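Local coordinates for protein acinetobacter secreted protease CpaA (Acinetobacter nosocomialis M2, PDB 6O38) that is a secreted zinc metalloprotease, probably exported by the type II secretion system with the help of its dedicated chaperone CpaB, at residues Ser283-Ala296 against Gln303-Gln316. Numbering follows the deposited sequence.
Sequences SPTKVIDSTATIPA and QPTLKVKLSTSNWQ
A parallel strand pair probably links consecutive StcE-type beta-sandwich domains of CpaA: strand 285-288, the tail of a long strand, lies beside strand 305-310, the directions of the two short segments differing by 14°. In the usual parallel pattern Lys307 bonds to the neighbouring strand through both N and O, its N giving a nearly straight bond of 2.9 Å to Lys286 O and its O accepting from Ile288 N at 3.0 Å; Lys309 N then bonds to Ile288 O. On one face CD1 of Leu306 rests 3.8 Å from CG of Lys286, the two chains side by side and pointing the same way, while the Gln303 amide lies flat against CB of the same lysine, its CD, OE1 and NE2 about equally near. The other face carries Lys307, whose ammonium group reaches past the pair to a salt bridge with Glu410.

Beyond the strands the chain 283-296 makes a type I turn from Asp289 to Ala292, and Asn314 fastens it. With CG held between its own N and carbonyl carbon (chi1 63°), the side chain turns ND2 to Ala292 O at 3.1 Å, in both the carbonyl and the amide plane, and to Lys309 O at 2.9 Å. Beside it the Ser311 hydroxyl donates to Ser290 O, 2.7 Å away in the carbonyl plane on a lone pair. Ile294 packs its CD1 against Val308 CG1 and Leu310 CD2, 3.6 Å from each, with Asn314 ND2 across from Val308 CG1.

Two of the turn-side carbonyls thus find donors in side chains of 303-316, after regular strand pairing has ended. Because one buried amide ties Lys309 O to Ala292 O, the turn is fixed to the strand near its C-terminal end; Ser290 there packs on Glu105 of the chaperone chain CpaB, so the fastened turn forms part of the surface that meets the chaperone.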
loop_
_atom_site.group_PDB
_atom_site.type_symbol
_atom_site.label_atom_id
_atom_site.label_comp_id
_atom_site.label_asym_id
_atom_site.label_seq_id
_atom_site.Cartn_x
_atom_site.Cartn_y
_atom_site.Cartn_z
ATOM N N SER A 283 6.262 0.836 -12.398
ATOM C CA SER A 283 6.202 0.610 -13.834
ATOM C C SER A 283 4.844 0.016 -14.179
ATOM O O SER A 283 4.222 -0.631 -13.330
ATOM C CB SER A 283 7.327 -0.327 -14.299
ATOM O OG SER A 283 7.313 -1.541 -13.571
ATOM N N PRO A 284 4.363 0.216 -15.404
ATOM C CA PRO A 284 3.029 -0.279 -15.761
ATOM C C PRO A 284 2.999 -1.792 -15.916
ATOM O O PRO A 284 4.019 -2.454 -16.119
ATOM C CB PRO A 284 2.733 0.414 -17.098
ATOM C CG PRO A 284 3.718 1.538 -17.192
ATOM C CD PRO A 284 4.929 1.073 -16.457
ATOM N N THR A 285 1.787 -2.334 -15.815
ATOM C CA THR A 285 1.525 -3.753 -16.022
ATOM C C THR A 285 0.344 -3.890 -16.968
ATOM O O THR A 285 -0.756 -3.417 -16.662
ATOM C CB THR A 285 1.232 -4.469 -14.698
ATOM O OG1 THR A 285 2.350 -4.327 -13.813
ATOM C CG2 THR A 285 0.960 -5.948 -14.940
ATOM N N LYS A 286 0.568 -4.528 -18.114
ATOM C CA LYS A 286 -0.521 -4.840 -19.029
ATOM C C LYS A 286 -1.291 -6.045 -18.508
ATOM O O LYS A 286 -0.701 -7.094 -18.227
ATOM C CB LYS A 286 0.018 -5.114 -20.433
ATOM C CG LYS A 286 -1.050 -5.460 -21.459
ATOM C CD LYS A 286 -0.440 -5.653 -22.839
ATOM C CE LYS A 286 -1.495 -6.024 -23.871
ATOM N NZ LYS A 286 -2.718 -5.182 -23.754
ATOM N N VAL A 287 -2.605 -5.895 -18.370
ATOM C CA VAL A 287 -3.456 -6.913 -17.765
ATOM C C VAL A 287 -4.512 -7.330 -18.777
ATOM O O VAL A 287 -5.296 -6.496 -19.248
ATOM C CB VAL A 287 -4.113 -6.410 -16.470
ATOM C CG1 VAL A 287 -5.085 -7.448 -15.931
ATOM C CG2 VAL A 287 -3.052 -6.078 -15.432
ATOM N N ILE A 288 -4.528 -8.616 -19.113
ATOM C CA ILE A 288 -5.602 -9.226 -19.887
ATOM C C ILE A 288 -6.471 -9.977 -18.885
ATOM O O ILE A 288 -6.129 -11.083 -18.455
ATOM C CB ILE A 288 -5.062 -10.150 -20.981
ATOM C CG1 ILE A 288 -4.007 -9.426 -21.821
ATOM C CG2 ILE A 288 -6.195 -10.646 -21.866
ATOM C CD1 ILE A 288 -3.359 -10.302 -22.873
ATOM N N ASP A 289 -7.603 -9.385 -18.509
ATOM C CA ASP A 289 -8.390 -9.902 -17.402
ATOM C C ASP A 289 -9.328 -11.015 -17.870
ATOM O O ASP A 289 -9.375 -11.379 -19.048
ATOM C CB ASP A 289 -9.157 -8.770 -16.716
ATOM C CG ASP A 289 -10.061 -8.001 -17.666
ATOM O OD1 ASP A 289 -10.235 -8.431 -18.825
ATOM O OD2 ASP A 289 -10.607 -6.957 -17.246
ATOM N N SER A 290 -10.092 -11.561 -16.921
ATOM C CA SER A 290 -10.896 -12.756 -17.154
ATOM C C SER A 290 -12.038 -12.538 -18.140
ATOM O O SER A 290 -12.648 -13.521 -18.574
ATOM C CB SER A 290 -11.456 -13.268 -15.826
ATOM O OG SER A 290 -12.170 -12.251 -15.147
ATOM N N THR A 291 -12.344 -11.293 -18.502
ATOM C CA THR A 291 -13.384 -11.012 -19.482
ATOM C C THR A 291 -12.831 -10.654 -20.856
ATOM O O THR A 291 -13.603 -10.590 -21.818
ATOM C CB THR A 291 -14.292 -9.877 -18.989
ATOM O OG1 THR A 291 -13.495 -8.733 -18.658
ATOM C CG2 THR A 291 -15.076 -10.318 -17.762
ATOM N N ALA A 292 -11.528 -10.424 -20.970
ATOM C CA ALA A 292 -10.908 -10.071 -22.237
ATOM C C ALA A 292 -10.387 -11.316 -22.951
ATOM O O ALA A 292 -10.101 -12.345 -22.335
ATOM C CB ALA A 292 -9.768 -9.075 -22.022
ATOM N N THR A 293 -10.269 -11.205 -24.271
ATOM C CA THR A 293 -9.752 -12.304 -25.074
ATOM C C THR A 293 -8.245 -12.440 -24.890
ATOM O O THR A 293 -7.507 -11.452 -24.909
ATOM C CB THR A 293 -10.080 -12.081 -26.550
ATOM O OG1 THR A 293 -11.493 -11.900 -26.701
ATOM C CG2 THR A 293 -9.636 -13.274 -27.385
ATOM N N ILE A 294 -7.795 -13.675 -24.715
ATOM C CA ILE A 294 -6.386 -14.000 -24.517
ATOM C C ILE A 294 -5.860 -14.611 -25.811
ATOM O O ILE A 294 -6.426 -15.599 -26.295
ATOM C CB ILE A 294 -6.189 -14.960 -23.335
ATOM C CG1 ILE A 294 -6.687 -14.316 -22.040
ATOM C CG2 ILE A 294 -4.726 -15.359 -23.210
ATOM C CD1 ILE A 294 -6.773 -15.274 -20.877
ATOM N N PRO A 295 -4.800 -14.069 -26.401
ATOM C CA PRO A 295 -4.253 -14.660 -27.624
ATOM C C PRO A 295 -3.443 -15.913 -27.330
ATOM O O PRO A 295 -2.819 -16.048 -26.275
ATOM C CB PRO A 295 -3.363 -13.545 -28.183
ATOM C CG PRO A 295 -2.920 -12.792 -26.973
ATOM C CD PRO A 295 -4.051 -12.872 -25.976
ATOM N N ALA A 296 -3.470 -16.842 -28.290
ATOM C CA ALA A 296 -2.725 -18.088 -28.131
ATOM C C ALA A 296 -1.229 -17.824 -28.016
ATOM O O ALA A 296 -0.527 -18.499 -27.254
ATOM C CB ALA A 296 -3.017 -19.028 -29.299
ATOM N N GLN A 303 6.073 -3.437 -21.788
ATOM C CA GLN A 303 6.207 -2.922 -20.431
ATOM C C GLN A 303 6.884 -3.993 -19.583
ATOM O O GLN A 303 6.982 -5.147 -20.020
ATOM C CB GLN A 303 4.837 -2.533 -19.855
ATOM C CG GLN A 303 3.832 -3.668 -19.750
ATOM C CD GLN A 303 3.254 -4.073 -21.091
ATOM O OE1 GLN A 303 2.681 -3.251 -21.806
ATOM N NE2 GLN A 303 3.401 -5.346 -21.438
ATOM N N PRO A 304 7.381 -3.664 -18.387
ATOM C CA PRO A 304 8.134 -4.667 -17.615
ATOM C C PRO A 304 7.337 -5.898 -17.206
ATOM O O PRO A 304 7.949 -6.940 -16.944
ATOM C CB PRO A 304 8.606 -3.877 -16.387
ATOM C CG PRO A 304 8.680 -2.473 -16.861
ATOM C CD PRO A 304 7.519 -2.318 -17.801
ATOM N N THR A 305 6.006 -5.831 -17.137
ATOM C CA THR A 305 5.231 -6.952 -16.624
ATOM C C THR A 305 3.935 -7.118 -17.405
ATOM O O THR A 305 3.309 -6.138 -17.825
ATOM C CB THR A 305 4.903 -6.758 -15.133
ATOM O OG1 THR A 305 6.081 -6.344 -14.432
ATOM C CG2 THR A 305 4.378 -8.046 -14.517
ATOM N N LEU A 306 3.533 -8.377 -17.581
ATOM C CA LEU A 306 2.277 -8.728 -18.226
ATOM C C LEU A 306 1.583 -9.784 -17.382
ATOM O O LEU A 306 2.206 -10.786 -17.012
ATOM C CB LEU A 306 2.511 -9.259 -19.648
ATOM C CG LEU A 306 1.332 -9.983 -20.309
ATOM C CD1 LEU A 306 0.247 -9.000 -20.726
ATOM C CD2 LEU A 306 1.793 -10.817 -21.499
ATOM N N LYS A 307 0.307 -9.566 -17.076
ATOM C CA LYS A 307 -0.476 -10.502 -16.279
ATOM C C LYS A 307 -1.668 -10.981 -17.093
ATOM O O LYS A 307 -2.422 -10.169 -17.635
ATOM C CB LYS A 307 -0.939 -9.882 -14.963
ATOM C CG LYS A 307 -1.551 -10.909 -14.006
ATOM C CD LYS A 307 -1.812 -10.326 -12.628
ATOM C CE LYS A 307 -0.516 -10.031 -11.890
ATOM N NZ LYS A 307 -0.790 -9.552 -10.511
ATOM N N VAL A 308 -1.838 -12.297 -17.175
ATOM C CA VAL A 308 -2.898 -12.924 -17.957
ATOM C C VAL A 308 -3.824 -13.656 -16.997
ATOM O O VAL A 308 -3.359 -14.421 -16.145
ATOM C CB VAL A 308 -2.328 -13.891 -19.010
ATOM C CG1 VAL A 308 -3.456 -14.554 -19.775
ATOM C CG2 VAL A 308 -1.390 -13.148 -19.949
ATOM N N LYS A 309 -5.129 -13.426 -17.138
ATOM C CA LYS A 309 -6.140 -13.972 -16.233
ATOM C C LYS A 309 -7.036 -14.934 -17.007
ATOM O O LYS A 309 -7.964 -14.512 -17.707
ATOM C CB LYS A 309 -6.953 -12.847 -15.597
ATOM C CG LYS A 309 -6.166 -12.001 -14.611
ATOM C CD LYS A 309 -7.078 -11.099 -13.798
ATOM C CE LYS A 309 -6.300 -9.972 -13.138
ATOM N NZ LYS A 309 -7.156 -9.148 -12.238
ATOM N N LEU A 310 -6.762 -16.229 -16.870
ATOM C CA LEU A 310 -7.557 -17.258 -17.526
ATOM C C LEU A 310 -8.841 -17.521 -16.753
ATOM O O LEU A 310 -8.836 -17.617 -15.523
ATOM C CB LEU A 310 -6.754 -18.554 -17.655
ATOM C CG LEU A 310 -5.669 -18.602 -18.729
ATOM C CD1 LEU A 310 -4.676 -19.712 -18.430
ATOM C CD2 LEU A 310 -6.295 -18.802 -20.098
ATOM N N SER A 311 -9.946 -17.641 -17.485
ATOM C CA SER A 311 -11.243 -17.956 -16.905
ATOM C C SER A 311 -11.958 -18.936 -17.826
ATOM O O SER A 311 -11.416 -19.370 -18.847
ATOM C CB SER A 311 -12.078 -16.689 -16.686
ATOM O OG SER A 311 -12.532 -16.157 -17.919
ATOM N N THR A 312 -13.190 -19.288 -17.455
ATOM C CA THR A 312 -13.975 -20.202 -18.278
ATOM C C THR A 312 -14.353 -19.560 -19.610
ATOM O O THR A 312 -14.392 -20.238 -20.644
ATOM C CB THR A 312 -15.226 -20.646 -17.517
ATOM O OG1 THR A 312 -14.839 -21.302 -16.304
ATOM C CG2 THR A 312 -16.062 -21.602 -18.357
ATOM N N SER A 313 -14.613 -18.252 -19.609
ATOM C CA SER A 313 -15.084 -17.567 -20.805
ATOM C C SER A 313 -13.960 -17.151 -21.746
ATOM O O SER A 313 -14.243 -16.800 -22.897
ATOM C CB SER A 313 -15.906 -16.335 -20.413
ATOM O OG SER A 313 -15.161 -15.468 -19.574
ATOM N N ASN A 314 -12.700 -17.178 -21.299
ATOM C CA ASN A 314 -11.572 -16.863 -22.169
ATOM C C ASN A 314 -10.525 -17.971 -22.163
ATOM O O ASN A 314 -9.366 -17.720 -22.509
ATOM C CB ASN A 314 -10.932 -15.523 -21.785
ATOM C CG ASN A 314 -10.330 -15.528 -20.385
ATOM O OD1 ASN A 314 -10.295 -16.554 -19.705
ATOM N ND2 ASN A 314 -9.847 -14.370 -19.953
ATOM N N TRP A 315 -10.909 -19.182 -21.766
ATOM C CA TRP A 315 -9.965 -20.283 -21.644
ATOM C C TRP A 315 -9.258 -20.555 -22.967
ATOM O O TRP A 315 -9.835 -20.426 -24.050
ATOM C CB TRP A 315 -10.682 -21.547 -21.167
ATOM C CG TRP A 315 -9.796 -22.753 -21.122
ATOM C CD1 TRP A 315 -8.870 -23.054 -20.169
ATOM C CD2 TRP A 315 -9.752 -23.819 -22.077
ATOM N NE1 TRP A 315 -8.251 -24.243 -20.469
ATOM C CE2 TRP A 315 -8.775 -24.733 -21.637
ATOM C CE3 TRP A 315 -10.443 -24.091 -23.261
ATOM C CZ2 TRP A 315 -8.473 -25.900 -22.337
ATOM C CZ3 TRP A 315 -10.141 -25.248 -23.957
ATOM C CH2 TRP A 315 -9.165 -26.138 -23.493
ATOM N N GLN A 316 -7.989 -20.941 -22.863
ATOM C CA GLN A 316 -7.158 -21.271 -24.004
ATOM C C GLN A 316 -6.420 -22.570 -23.712
ATOM O O GLN A 316 -5.898 -22.751 -22.605
ATOM C CB GLN A 316 -6.150 -20.148 -24.296
ATOM C CG GLN A 316 -5.728 -20.042 -25.749
ATOM C CD GLN A 316 -6.823 -19.476 -26.631
ATOM O OE1 GLN A 316 -7.546 -20.216 -27.298
ATOM N NE2 GLN A 316 -6.954 -18.155 -26.636
HETATM O O HOH W 1 5.704 -3.426 -14.708
#